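Local coordinates for protein CurM Sulfotransferase (Moorea producta, PDB 4GBM) that probably transfers a sulfuryl group from PAPS to a polyketide intermediate in curacin biosynthesis, and binds the spent cofactor adenosine-3'-5'-diphosphate, at residues 163-168 and 306-311; 196-201 and 300-305; 220-225 and 281-286. The protein carries 2 engineered substitutions. All blocks are in the same frame, centred on the assembly; numbering follows the deposited sequence. Where two conformers were deposited one is given.

Contact 1. Residues 163-168 and 306-311; sequences VRHPYS and LSYELP. With A3P (adenosine-3'-5'-diphosphate), chain G.
Y308 lays one face of its ring against the backbone of H165. The CA of H165 stands almost over the ring centre, 3.7 Å from the centroid of the Y308 ring, in a CH-pi contact. The H165 ring runs on past the CD1 side of the tyrosine. Its CD2 lies 3.5 Å from Y308 CD1, with the two ring planes at 67°, an oblique pair, neither stacked nor edge-to-face. With chi1 at -165° the imidazole swings beside the carbonyl carbon and runs along 306-311. Both ring nitrogens are then used in the ring plane. H165 NE2 donates to E309 O at 2.7 Å, nearly straight at 169°. H165 ND1 accepts from Y167 N at 3.0 Å, the N-cap bond of helix 166-175. Together the two bonds probably fix the rotation of the imidazole. W286 stacks on this ring from outside the two segments.

The phenol of Y167 donates to P311 O at 2.9 Å, in the carbonyl plane. L310 CD2 packs beside it, 3.8 Å from Y167 CE1 and also close to the imidazole and to P166 CG. At the other end V163 CG1 meets L306 CD2 at 4.1 Å. The Y308 hydroxyl lies close to R164 CA and V163 O, and its hydrogen bond goes to E222. A Schellman motif at S307 ends helix 297-305 and turns the chain into this tail.

R164 leaves the backbone away from 306-311, and its extended chain ends at the nucleotide. Its NH1 donates to O2' of adenosine-3'-5'-diphosphate at 3.0 Å. The tail 306-311 thus covers the turn between strand 158-163 and helix 166-175, a part of the cofactor site in this sulfotransferase of the P-loop clan.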
loop_
_atom_site.group_PDB
_atom_site.type_symbol
_atom_site.label_atom_id
_atom_site.label_comp_id
_atom_site.label_asym_id
_atom_site.label_seq_id
_atom_site.Cartn_x
_atom_site.Cartn_y
_atom_site.Cartn_z
ATOM N N VAL A 163 -9.267 -4.304 -2.316
ATOM C CA VAL A 163 -9.351 -5.567 -3.052
ATOM C C VAL A 163 -9.548 -5.326 -4.547
ATOM O O VAL A 163 -10.154 -4.332 -4.947
ATOM C CB VAL A 163 -10.481 -6.502 -2.514
ATOM C CG1 VAL A 163 -10.224 -6.908 -1.078
ATOM C CG2 VAL A 163 -11.858 -5.862 -2.636
ATOM N N ARG A 164 -9.007 -6.230 -5.362
ATOM C CA ARG A 164 -9.213 -6.199 -6.809
ATOM C C ARG A 164 -9.480 -7.620 -7.299
ATOM O O ARG A 164 -9.017 -8.581 -6.694
ATOM C CB ARG A 164 -8.001 -5.580 -7.516
ATOM C CG ARG A 164 -8.227 -5.362 -9.010
ATOM C CD ARG A 164 -7.062 -4.658 -9.644
ATOM N NE ARG A 164 -7.362 -4.336 -11.037
ATOM C CZ ARG A 164 -6.477 -3.823 -11.882
ATOM N NH1 ARG A 164 -5.226 -3.621 -11.486
ATOM N NH2 ARG A 164 -6.836 -3.527 -13.126
ATOM N N HIS A 165 -10.234 -7.743 -8.391
ATOM C CA HIS A 165 -10.573 -9.039 -8.951
ATOM C C HIS A 165 -9.304 -9.862 -9.184
ATOM O O HIS A 165 -8.314 -9.339 -9.706
ATOM C CB HIS A 165 -11.312 -8.853 -10.275
ATOM C CG HIS A 165 -12.013 -10.085 -10.754
ATOM N ND1 HIS A 165 -11.346 -11.163 -11.303
ATOM C CD2 HIS A 165 -13.328 -10.403 -10.778
ATOM C CE1 HIS A 165 -12.222 -12.098 -11.627
ATOM N NE2 HIS A 165 -13.431 -11.660 -11.323
ATOM N N PRO A 166 -9.330 -11.150 -8.817
ATOM C CA PRO A 166 -8.119 -11.960 -8.977
ATOM C C PRO A 166 -7.607 -12.057 -10.428
ATOM O O PRO A 166 -6.395 -12.117 -10.638
ATOM C CB PRO A 166 -8.544 -13.345 -8.448
ATOM C CG PRO A 166 -10.046 -13.343 -8.553
ATOM C CD PRO A 166 -10.440 -11.932 -8.237
ATOM N N TYR A 167 -8.501 -12.072 -11.416
ATOM C CA TYR A 167 -8.054 -12.167 -12.817
ATOM C C TYR A 167 -7.191 -10.959 -13.175
ATOM O O TYR A 167 -6.153 -11.091 -13.834
ATOM C CB TYR A 167 -9.235 -12.220 -13.784
ATOM C CG TYR A 167 -10.040 -13.498 -13.841
ATOM C CD1 TYR A 167 -9.849 -14.545 -12.928
ATOM C CD2 TYR A 167 -11.039 -13.639 -14.806
ATOM C CE1 TYR A 167 -10.626 -15.705 -12.995
ATOM C CE2 TYR A 167 -11.820 -14.787 -14.876
ATOM C CZ TYR A 167 -11.606 -15.813 -13.972
ATOM O OH TYR A 167 -12.378 -16.944 -14.051
ATOM N N SER A 168 -7.625 -9.778 -12.734
ATOM C CA SER A 168 -6.923 -8.532 -13.028
ATOM C C SER A 168 -5.563 -8.506 -12.347
ATOM O O SER A 168 -4.561 -8.114 -12.957
ATOM C CB SER A 168 -7.763 -7.336 -12.583
ATOM O OG SER A 168 -9.038 -7.358 -13.199
ATOM N N LEU A 306 -15.264 -12.568 -1.213
ATOM C CA LEU A 306 -15.119 -11.172 -1.619
ATOM C C LEU A 306 -16.143 -10.729 -2.664
ATOM O O LEU A 306 -16.060 -9.612 -3.167
ATOM C CB LEU A 306 -13.699 -10.920 -2.138
ATOM C CG LEU A 306 -12.570 -11.069 -1.117
ATOM C CD1 LEU A 306 -11.213 -10.923 -1.800
ATOM C CD2 LEU A 306 -12.699 -10.048 0.021
ATOM N N SER A 307 -17.093 -11.608 -2.987
ATOM C CA SER A 307 -18.169 -11.306 -3.944
ATOM C C SER A 307 -17.702 -11.016 -5.375
ATOM O O SER A 307 -18.344 -10.242 -6.089
ATOM C CB SER A 307 -19.049 -10.149 -3.435
ATOM O OG SER A 307 -19.680 -10.493 -2.216
ATOM N N TYR A 308 -16.597 -11.628 -5.795
ATOM C CA TYR A 308 -16.165 -11.534 -7.187
ATOM C C TYR A 308 -16.700 -12.700 -8.018
ATOM O O TYR A 308 -16.645 -13.852 -7.583
ATOM C CB TYR A 308 -14.637 -11.497 -7.286
ATOM C CG TYR A 308 -14.027 -10.150 -6.973
ATOM C CD1 TYR A 308 -14.325 -9.030 -7.751
ATOM C CD2 TYR A 308 -13.154 -9.994 -5.899
ATOM C CE1 TYR A 308 -13.767 -7.794 -7.471
ATOM C CE2 TYR A 308 -12.590 -8.760 -5.611
ATOM C CZ TYR A 308 -12.896 -7.667 -6.401
ATOM O OH TYR A 308 -12.332 -6.448 -6.116
ATOM N N GLU A 309 -17.205 -12.383 -9.210
ATOM C CA GLU A 309 -17.697 -13.373 -10.167
ATOM C C GLU A 309 -16.555 -13.891 -11.020
ATOM O O GLU A 309 -15.674 -13.126 -11.420
ATOM C CB GLU A 309 -18.742 -12.750 -11.098
ATOM C CG GLU A 309 -19.933 -12.114 -10.405
ATOM C CD GLU A 309 -20.770 -11.259 -11.346
ATOM O OE1 GLU A 309 -20.757 -11.514 -12.574
ATOM O OE2 GLU A 309 -21.444 -10.326 -10.855
ATOM N N LEU A 310 -16.582 -15.187 -11.316
ATOM C CA LEU A 310 -15.524 -15.804 -12.106
ATOM C C LEU A 310 -16.059 -16.320 -13.444
ATOM O O LEU A 310 -16.568 -17.436 -13.516
ATOM C CB LEU A 310 -14.848 -16.932 -11.312
ATOM C CG LEU A 310 -14.213 -16.553 -9.970
ATOM C CD1 LEU A 310 -13.645 -17.794 -9.297
ATOM C CD2 LEU A 310 -13.133 -15.486 -10.133
ATOM N N PRO A 311 -15.951 -15.502 -14.510
ATOM C CA PRO A 311 -16.451 -15.944 -15.816
ATOM C C PRO A 311 -15.591 -17.040 -16.462
ATOM O O PRO A 311 -14.533 -17.397 -15.933
ATOM C CB PRO A 311 -16.437 -14.666 -16.663
ATOM C CG PRO A 311 -15.537 -13.715 -15.967
ATOM C CD PRO A 311 -15.493 -14.097 -14.520
HETATM P P1 A3P G . -1.140 -2.367 -14.244
HETATM O O1P A3P G . -0.141 -3.495 -14.282
HETATM O O2P A3P G . -0.564 -1.040 -14.668
HETATM O O3P A3P G . -2.453 -2.721 -14.883
HETATM P P2 A3P G . -0.452 -1.206 -7.158
HETATM O O4P A3P G . -1.201 -1.800 -6.008
HETATM O O5P A3P G . 0.767 -1.965 -7.600
HETATM O O6P A3P G . -0.213 0.272 -7.002
HETATM O "O5'" A3P G . -1.456 -1.360 -8.416
HETATM C "C5'" A3P G . -0.968 -1.098 -9.736
HETATM C "C4'" A3P G . -2.174 -1.076 -10.642
HETATM O "O4'" A3P G . -2.935 0.107 -10.367
HETATM C "C3'" A3P G . -1.803 -0.942 -12.106
HETATM O "O3'" A3P G . -1.460 -2.223 -12.655
HETATM C "C2'" A3P G . -3.079 -0.337 -12.679
HETATM O "O2'" A3P G . -4.003 -1.358 -13.064
HETATM C "C1'" A3P G . -3.683 0.455 -11.525
HETATM N N9 A3P G . -3.543 1.914 -11.770
HETATM C C8 A3P G . -2.418 2.657 -11.719
HETATM N N7 A3P G . -2.670 3.956 -12.035
HETATM C C5 A3P G . -3.991 4.039 -12.297
HETATM C C6 A3P G . -4.942 5.106 -12.691
HETATM N N6 A3P G . -4.503 6.378 -12.859
HETATM N N1 A3P G . -6.245 4.756 -12.863
HETATM C C2 A3P G . -6.691 3.492 -12.681
HETATM N N3 A3P G . -5.878 2.478 -12.316
HETATM C C4 A3P G . -4.559 2.702 -12.114
#

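Contact 2. Residues 196-201 and 300-305; sequences VWAKSN and QRIASQ
The carbonyl O of W197 is gripped twice by N201. N201 N gives the ordinary helix bond, and N201 ND2 adds a side-chain bond of 2.9 Å. The two donors reach the oxygen from opposite faces of the carbonyl plane. The same ND2 sits above one face of the indole, offset toward its rim. N201 OD1 is held by Y161, so the amide is fixed at both ends. N201 CB touches I302 CG2 at 4.1 Å.

I302 of helix 297-305 is the residue that reaches in between the helices. Its two branches divide the work. CG2 lies 3.9 Å from both W197 CZ3 and W197 CH2, oblique to the ring. CD1 runs on to A198, 3.8 Å from A198 CB and 3.5 Å from A198 O.

W197 extends its indole across to helix 297-305 because CG lies anti to the backbone N (chi1 -176°). The far end of the six-membered ring meets the next residue, with A303 N near the ring plane at its edge. W197 CH2 is 4.0 Å from A303 N and 4.3 Å from A303 CB. Its NE1 end is tied to R164 O. A leucine here would probably leave R164 O without this donor and open a gap beside I302 CG2 and A303.

Between the two helices the contact itself is apolar and small. The short axes approach to 10.2 Å and cross at 53°. P166 also touches the indole, so W197 is wedged between helix 166-175 and helix 297-305. The arrangement is an oblique helix-helix crossing, in which the last modelled helix packs on helix 189-208 of the sulfotransferase alpha/beta fold.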
loop_
_atom_site.group_PDB
_atom_site.type_symbol
_atom_site.label_atom_id
_atom_site.label_comp_id
_atom_site.label_asym_id
_atom_site.label_seq_id
_atom_site.Cartn_x
_atom_site.Cartn_y
_atom_site.Cartn_z
ATOM N N VAL A 196 0.042 -15.408 -4.634
ATOM C CA VAL A 196 0.253 -14.098 -4.009
ATOM C C VAL A 196 -1.089 -13.414 -3.702
ATOM O O VAL A 196 -1.302 -12.921 -2.591
ATOM C CB VAL A 196 1.178 -13.188 -4.856
ATOM C CG1 VAL A 196 1.187 -11.775 -4.310
ATOM C CG2 VAL A 196 2.592 -13.746 -4.858
ATOM N N TRP A 197 -2.009 -13.431 -4.665
ATOM C CA TRP A 197 -3.333 -12.845 -4.454
ATOM C C TRP A 197 -4.100 -13.586 -3.352
ATOM O O TRP A 197 -4.689 -12.958 -2.471
ATOM C CB TRP A 197 -4.137 -12.829 -5.762
ATOM C CG TRP A 197 -5.471 -12.144 -5.623
ATOM C CD1 TRP A 197 -5.729 -10.811 -5.804
ATOM C CD2 TRP A 197 -6.727 -12.751 -5.272
ATOM N NE1 TRP A 197 -7.060 -10.551 -5.582
ATOM C CE2 TRP A 197 -7.696 -11.722 -5.254
ATOM C CE3 TRP A 197 -7.124 -14.064 -4.971
ATOM C CZ2 TRP A 197 -9.041 -11.962 -4.945
ATOM C CZ3 TRP A 197 -8.458 -14.305 -4.665
ATOM C CH2 TRP A 197 -9.403 -13.256 -4.657
ATOM N N ALA A 198 -4.066 -14.920 -3.393
ATOM C CA ALA A 198 -4.804 -15.744 -2.431
ATOM C C ALA A 198 -4.254 -15.600 -1.014
ATOM O O ALA A 198 -5.025 -15.401 -0.067
ATOM C CB ALA A 198 -4.794 -17.216 -2.864
ATOM N N LYS A 199 -2.928 -15.684 -0.875
ATOM C CA LYS A 199 -2.293 -15.602 0.444
ATOM C C LYS A 199 -2.454 -14.214 1.065
ATOM O O LYS A 199 -2.800 -14.102 2.251
ATOM C CB LYS A 199 -0.815 -16.013 0.380
ATOM C CG LYS A 199 -0.056 -15.830 1.686
ATOM C CD LYS A 199 1.297 -16.523 1.669
ATOM C CE LYS A 199 2.169 -16.068 2.837
ATOM N NZ LYS A 199 1.512 -16.185 4.181
ATOM N N SER A 200 -2.213 -13.167 0.277
ATOM C CA SER A 200 -2.356 -11.790 0.753
ATOM C C SER A 200 -3.772 -11.548 1.253
ATOM O O SER A 200 -3.978 -11.040 2.353
ATOM C CB SER A 200 -2.019 -10.792 -0.355
ATOM O OG SER A 200 -0.681 -10.942 -0.785
ATOM N N ASN A 201 -4.751 -11.927 0.435
ATOM C CA ASN A 201 -6.141 -11.707 0.813
ATOM C C ASN A 201 -6.580 -12.546 1.997
ATOM O O ASN A 201 -7.231 -12.034 2.900
ATOM C CB ASN A 201 -7.067 -11.847 -0.388
ATOM C CG ASN A 201 -7.050 -10.613 -1.243
ATOM O OD1 ASN A 201 -7.533 -9.560 -0.820
ATOM N ND2 ASN A 201 -6.460 -10.711 -2.434
ATOM N N GLN A 300 -10.921 -19.774 -5.565
ATOM C CA GLN A 300 -12.324 -19.517 -5.896
ATOM C C GLN A 300 -13.150 -19.228 -4.640
ATOM O O GLN A 300 -14.039 -18.373 -4.662
ATOM C CB GLN A 300 -12.938 -20.673 -6.671
ATOM C CG GLN A 300 -12.294 -20.916 -8.017
ATOM C CD GLN A 300 -13.117 -21.819 -8.909
ATOM O OE1 GLN A 300 -14.318 -22.002 -8.695
ATOM N NE2 GLN A 300 -12.480 -22.375 -9.932
ATOM N N ARG A 301 -12.845 -19.916 -3.542
ATOM C CA ARG A 301 -13.579 -19.677 -2.292
ATOM C C ARG A 301 -13.312 -18.280 -1.723
ATOM O O ARG A 301 -14.233 -17.624 -1.226
ATOM C CB ARG A 301 -13.306 -20.777 -1.259
ATOM C CG ARG A 301 -13.828 -22.127 -1.711
ATOM C CD ARG A 301 -13.734 -23.198 -0.643
ATOM N NE ARG A 301 -13.913 -24.511 -1.259
ATOM C CZ ARG A 301 -12.921 -25.355 -1.541
ATOM N NH1 ARG A 301 -13.198 -26.515 -2.130
ATOM N NH2 ARG A 301 -11.662 -25.046 -1.229
ATOM N N ILE A 302 -12.063 -17.827 -1.818
ATOM C CA ILE A 302 -11.702 -16.461 -1.416
ATOM C C ILE A 302 -12.437 -15.447 -2.289
ATOM O O ILE A 302 -12.998 -14.466 -1.779
ATOM C CB ILE A 302 -10.161 -16.228 -1.454
ATOM C CG1 ILE A 302 -9.452 -17.171 -0.477
ATOM C CG2 ILE A 302 -9.813 -14.780 -1.087
ATOM C CD1 ILE A 302 -7.943 -17.247 -0.693
ATOM N N ALA A 303 -12.455 -15.698 -3.599
ATOM C CA ALA A 303 -13.160 -14.817 -4.538
ATOM C C ALA A 303 -14.642 -14.719 -4.185
ATOM O O ALA A 303 -15.223 -13.632 -4.236
ATOM C CB ALA A 303 -12.968 -15.295 -5.978
ATOM N N SER A 304 -15.235 -15.857 -3.819
ATOM C CA SER A 304 -16.641 -15.906 -3.417
ATOM C C SER A 304 -16.884 -15.080 -2.160
ATOM O O SER A 304 -17.865 -14.323 -2.080
ATOM C CB SER A 304 -17.093 -17.352 -3.202
ATOM O OG SER A 304 -17.095 -18.065 -4.423
ATOM N N GLN A 305 -15.987 -15.208 -1.182
ATOM C CA GLN A 305 -16.122 -14.439 0.056
ATOM C C GLN A 305 -16.068 -12.944 -0.221
ATOM O O GLN A 305 -16.754 -12.158 0.442
ATOM C CB GLN A 305 -15.068 -14.817 1.099
ATOM C CG GLN A 305 -15.390 -14.211 2.464
ATOM C CD GLN A 305 -14.375 -14.512 3.547
ATOM O OE1 GLN A 305 -13.573 -15.444 3.439
ATOM N NE2 GLN A 305 -14.421 -13.729 4.620
#

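Contact 3. Residues 220-225 and 281-286; sequences RYEDLV and SLADKW. With A3P (adenosine-3'-5'-diphosphate), chain G.
E222 and Y221 of helix 221-226 meet L282 and A283 at the edge of the adenosine-3'-5'-diphosphate pocket. Residues 220-225 form the turn from edge strand 216-220 into helix 221-226 of the sulfotransferase alpha/beta fold; 281-286 is a loop that packs on it. The backbones come close, with E222 CA 4.6 Å from A283 CA.

The cofactor contacts come first. Y221 OH donates to adenine N3 at 2.7 Å, and N3 lies in the plane of the phenol at its edge. A chi1 of 170° carries the Y221 ring past A283 to the purine. L282 CB sits 3.1 Å from Y221 OH, a tight fit. L282 CD2 reaches on to the ribose, 3.5 Å from O2' of the cofactor. R164 makes a cation-pi contact with the Y221 ring, while its guanidinium also donates to L282 O. It therefore ties the two segments together from outside.

The apolar contacts centre on A283. Its CB fits against V225 CG2 at 3.6 Å and also touches E222 CB. The other methyl of V225, CG1, turns to the adenine and lies 3.7 Å from its C2. V225 thus spans the loop and the base.

The polar contacts belong to E222. Its CG lies near A283 O and W286 NE1, and the bend at chi2 (77°) then turns the carboxylate. OE1 takes Y308 OH and OE2 takes H165 N. OE2 has a further partner. One water donates both to E222 OE2 and to A283 O, at 2.8 Å each, and so bridges the two segments.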
loop_
_atom_site.group_PDB
_atom_site.type_symbol
_atom_site.label_atom_id
_atom_site.label_comp_id
_atom_site.label_asym_id
_atom_site.label_seq_id
_atom_site.Cartn_x
_atom_site.Cartn_y
_atom_site.Cartn_z
ATOM N N ARG A 220 -13.281 -1.678 -2.999
ATOM C CA ARG A 220 -13.054 -2.479 -4.195
ATOM C C ARG A 220 -12.440 -1.577 -5.246
ATOM O O ARG A 220 -12.979 -0.504 -5.543
ATOM C CB ARG A 220 -14.366 -3.078 -4.692
ATOM C CG ARG A 220 -15.129 -3.765 -3.560
ATOM C CD ARG A 220 -16.508 -4.230 -3.989
ATOM N NE ARG A 220 -16.457 -5.447 -4.791
ATOM C CZ ARG A 220 -16.230 -6.663 -4.302
ATOM N NH1 ARG A 220 -16.219 -7.699 -5.126
ATOM N NH2 ARG A 220 -16.007 -6.855 -2.996
ATOM N N TYR A 221 -11.312 -2.015 -5.801
ATOM C CA TYR A 221 -10.637 -1.269 -6.864
ATOM C C TYR A 221 -11.607 -0.868 -7.970
ATOM O O TYR A 221 -11.547 0.253 -8.503
ATOM C CB TYR A 221 -9.492 -2.101 -7.460
ATOM C CG TYR A 221 -8.930 -1.486 -8.716
ATOM C CD1 TYR A 221 -7.996 -0.452 -8.648
ATOM C CD2 TYR A 221 -9.355 -1.911 -9.972
ATOM C CE1 TYR A 221 -7.488 0.135 -9.802
ATOM C CE2 TYR A 221 -8.855 -1.334 -11.140
ATOM C CZ TYR A 221 -7.924 -0.316 -11.048
ATOM O OH TYR A 221 -7.439 0.241 -12.204
ATOM N N GLU A 222 -12.490 -1.795 -8.333
ATOM C CA GLU A 222 -13.402 -1.561 -9.444
ATOM C C GLU A 222 -14.337 -0.387 -9.146
ATOM O O GLU A 222 -14.592 0.431 -10.029
ATOM C CB GLU A 222 -14.180 -2.837 -9.795
ATOM C CG GLU A 222 -13.298 -3.998 -10.317
ATOM C CD GLU A 222 -12.514 -4.738 -9.234
ATOM O OE1 GLU A 222 -12.816 -4.602 -8.025
ATOM O OE2 GLU A 222 -11.585 -5.471 -9.616
ATOM N N ASP A 223 -14.813 -0.300 -7.897
ATOM C CA ASP A 223 -15.619 0.833 -7.436
ATOM C C ASP A 223 -14.771 2.104 -7.371
ATOM O O ASP A 223 -15.225 3.185 -7.755
ATOM C CB ASP A 223 -16.205 0.566 -6.045
ATOM C CG ASP A 223 -17.236 -0.540 -6.025
ATOM O OD1 ASP A 223 -17.821 -0.877 -7.085
ATOM O OD2 ASP A 223 -17.483 -1.057 -4.907
ATOM N N LEU A 224 -13.535 1.979 -6.887
ATOM C CA LEU A 224 -12.648 3.137 -6.765
ATOM C C LEU A 224 -12.473 3.878 -8.086
ATOM O O LEU A 224 -12.521 5.112 -8.120
ATOM C CB LEU A 224 -11.274 2.719 -6.220
ATOM C CG LEU A 224 -10.225 3.832 -6.068
ATOM C CD1 LEU A 224 -10.682 4.869 -5.044
ATOM C CD2 LEU A 224 -8.880 3.234 -5.679
ATOM N N VAL A 225 -12.265 3.137 -9.171
ATOM C CA VAL A 225 -11.994 3.802 -10.446
ATOM C C VAL A 225 -13.249 4.143 -11.256
ATOM O O VAL A 225 -13.224 5.069 -12.079
ATOM C CB VAL A 225 -10.927 3.064 -11.301
ATOM C CG1 VAL A 225 -9.633 2.897 -10.497
ATOM C CG2 VAL A 225 -11.442 1.703 -11.789
ATOM N N SER A 281 -11.348 2.408 -17.172
ATOM C CA SER A 281 -11.319 1.294 -18.122
ATOM C C SER A 281 -10.599 0.077 -17.583
ATOM O O SER A 281 -10.770 -1.027 -18.108
ATOM C CB SER A 281 -10.679 1.722 -19.444
ATOM O OG SER A 281 -11.362 2.840 -19.965
ATOM N N LEU A 282 -9.796 0.275 -16.540
ATOM C CA LEU A 282 -9.017 -0.823 -15.973
ATOM C C LEU A 282 -9.838 -1.701 -15.021
ATOM O O LEU A 282 -9.409 -2.801 -14.656
ATOM C CB LEU A 282 -7.767 -0.278 -15.277
ATOM C CG LEU A 282 -6.550 0.026 -16.170
ATOM C CD1 LEU A 282 -6.889 0.789 -17.442
ATOM C CD2 LEU A 282 -5.476 0.764 -15.374
ATOM N N ALA A 283 -11.020 -1.227 -14.636
ATOM C CA ALA A 283 -11.880 -1.990 -13.715
ATOM C C ALA A 283 -12.366 -3.312 -14.306
ATOM O O ALA A 283 -12.180 -4.367 -13.699
ATOM C CB ALA A 283 -13.075 -1.149 -13.270
ATOM N N ASP A 284 -12.971 -3.240 -15.489
ATOM C CA ASP A 284 -13.711 -4.369 -16.073
ATOM C C ASP A 284 -12.844 -5.368 -16.831
ATOM O O ASP A 284 -13.378 -6.245 -17.516
ATOM C CB ASP A 284 -14.797 -3.859 -17.032
ATOM C CG ASP A 284 -16.012 -3.284 -16.318
ATOM O OD1 ASP A 284 -16.134 -3.414 -15.085
ATOM O OD2 ASP A 284 -16.866 -2.699 -17.016
ATOM N N LYS A 285 -11.524 -5.249 -16.717
ATOM C CA LYS A 285 -10.614 -6.123 -17.468
ATOM C C LYS A 285 -10.847 -7.598 -17.176
ATOM O O LYS A 285 -10.681 -8.437 -18.060
ATOM C CB LYS A 285 -9.160 -5.735 -17.212
ATOM C CG LYS A 285 -8.796 -4.429 -17.914
ATOM C CD LYS A 285 -7.421 -3.925 -17.516
ATOM C CE LYS A 285 -6.313 -4.677 -18.232
ATOM N NZ LYS A 285 -5.039 -3.909 -18.132
ATOM N N TRP A 286 -11.270 -7.898 -15.952
ATOM C CA TRP A 286 -11.556 -9.274 -15.544
ATOM C C TRP A 286 -12.648 -9.943 -16.383
ATOM O O TRP A 286 -12.714 -11.170 -16.441
ATOM C CB TRP A 286 -11.931 -9.333 -14.060
ATOM C CG TRP A 286 -13.169 -8.560 -13.712
ATOM C CD1 TRP A 286 -13.231 -7.249 -13.315
ATOM C CD2 TRP A 286 -14.526 -9.036 -13.728
ATOM N NE1 TRP A 286 -14.529 -6.887 -13.080
ATOM C CE2 TRP A 286 -15.348 -7.957 -13.327
ATOM C CE3 TRP A 286 -15.127 -10.266 -14.042
ATOM C CZ2 TRP A 286 -16.739 -8.068 -13.230
ATOM C CZ3 TRP A 286 -16.514 -10.376 -13.943
ATOM C CH2 TRP A 286 -17.305 -9.277 -13.546
HETATM P P1 A3P G . -1.140 -2.367 -14.244
HETATM O O1P A3P G . -0.141 -3.495 -14.282
HETATM O O2P A3P G . -0.564 -1.040 -14.668
HETATM O O3P A3P G . -2.453 -2.721 -14.883
HETATM P P2 A3P G . -0.452 -1.206 -7.158
HETATM O O4P A3P G . -1.201 -1.800 -6.008
HETATM O O5P A3P G . 0.767 -1.965 -7.600
HETATM O O6P A3P G . -0.213 0.272 -7.002
HETATM O "O5'" A3P G . -1.456 -1.360 -8.416
HETATM C "C5'" A3P G . -0.968 -1.098 -9.736
HETATM C "C4'" A3P G . -2.174 -1.076 -10.642
HETATM O "O4'" A3P G . -2.935 0.107 -10.367
HETATM C "C3'" A3P G . -1.803 -0.942 -12.106
HETATM O "O3'" A3P G . -1.460 -2.223 -12.655
HETATM C "C2'" A3P G . -3.079 -0.337 -12.679
HETATM O "O2'" A3P G . -4.003 -1.358 -13.064
HETATM C "C1'" A3P G . -3.683 0.455 -11.525
HETATM N N9 A3P G . -3.543 1.914 -11.770
HETATM C C8 A3P G . -2.418 2.657 -11.719
HETATM N N7 A3P G . -2.670 3.956 -12.035
HETATM C C5 A3P G . -3.991 4.039 -12.297
HETATM C C6 A3P G . -4.942 5.106 -12.691
HETATM N N6 A3P G . -4.503 6.378 -12.859
HETATM N N1 A3P G . -6.245 4.756 -12.863
HETATM C C2 A3P G . -6.691 3.492 -12.681
HETATM N N3 A3P G . -5.878 2.478 -12.316
HETATM C C4 A3P G . -4.559 2.702 -12.114
HETATM O O HOH W 1 -10.137 -5.097 -11.937
#

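How the contacts relate
The three contacts nest along the chain. Residues 220-225 and 281-286 are innermost, 196-201 and 300-305 enclose them, and 163-168 and 306-311 are outermost. In space, however, contact 1 lies between the others. Its centre is about 9 Å from that of contact 2 and about 10 Å from that of contact 3, while contacts 2 and 3 are about 17 Å apart and do not touch. Contacts 1 and 3 start from neighbouring parallel strands, 158-163 and 216-220, and both reach adenosine-3'-5'-diphosphate. Contact 2 joins contact 1 through helix 297-305, which runs directly into the tail. The last modelled residues are therefore linked to the cofactor pocket through contact 1.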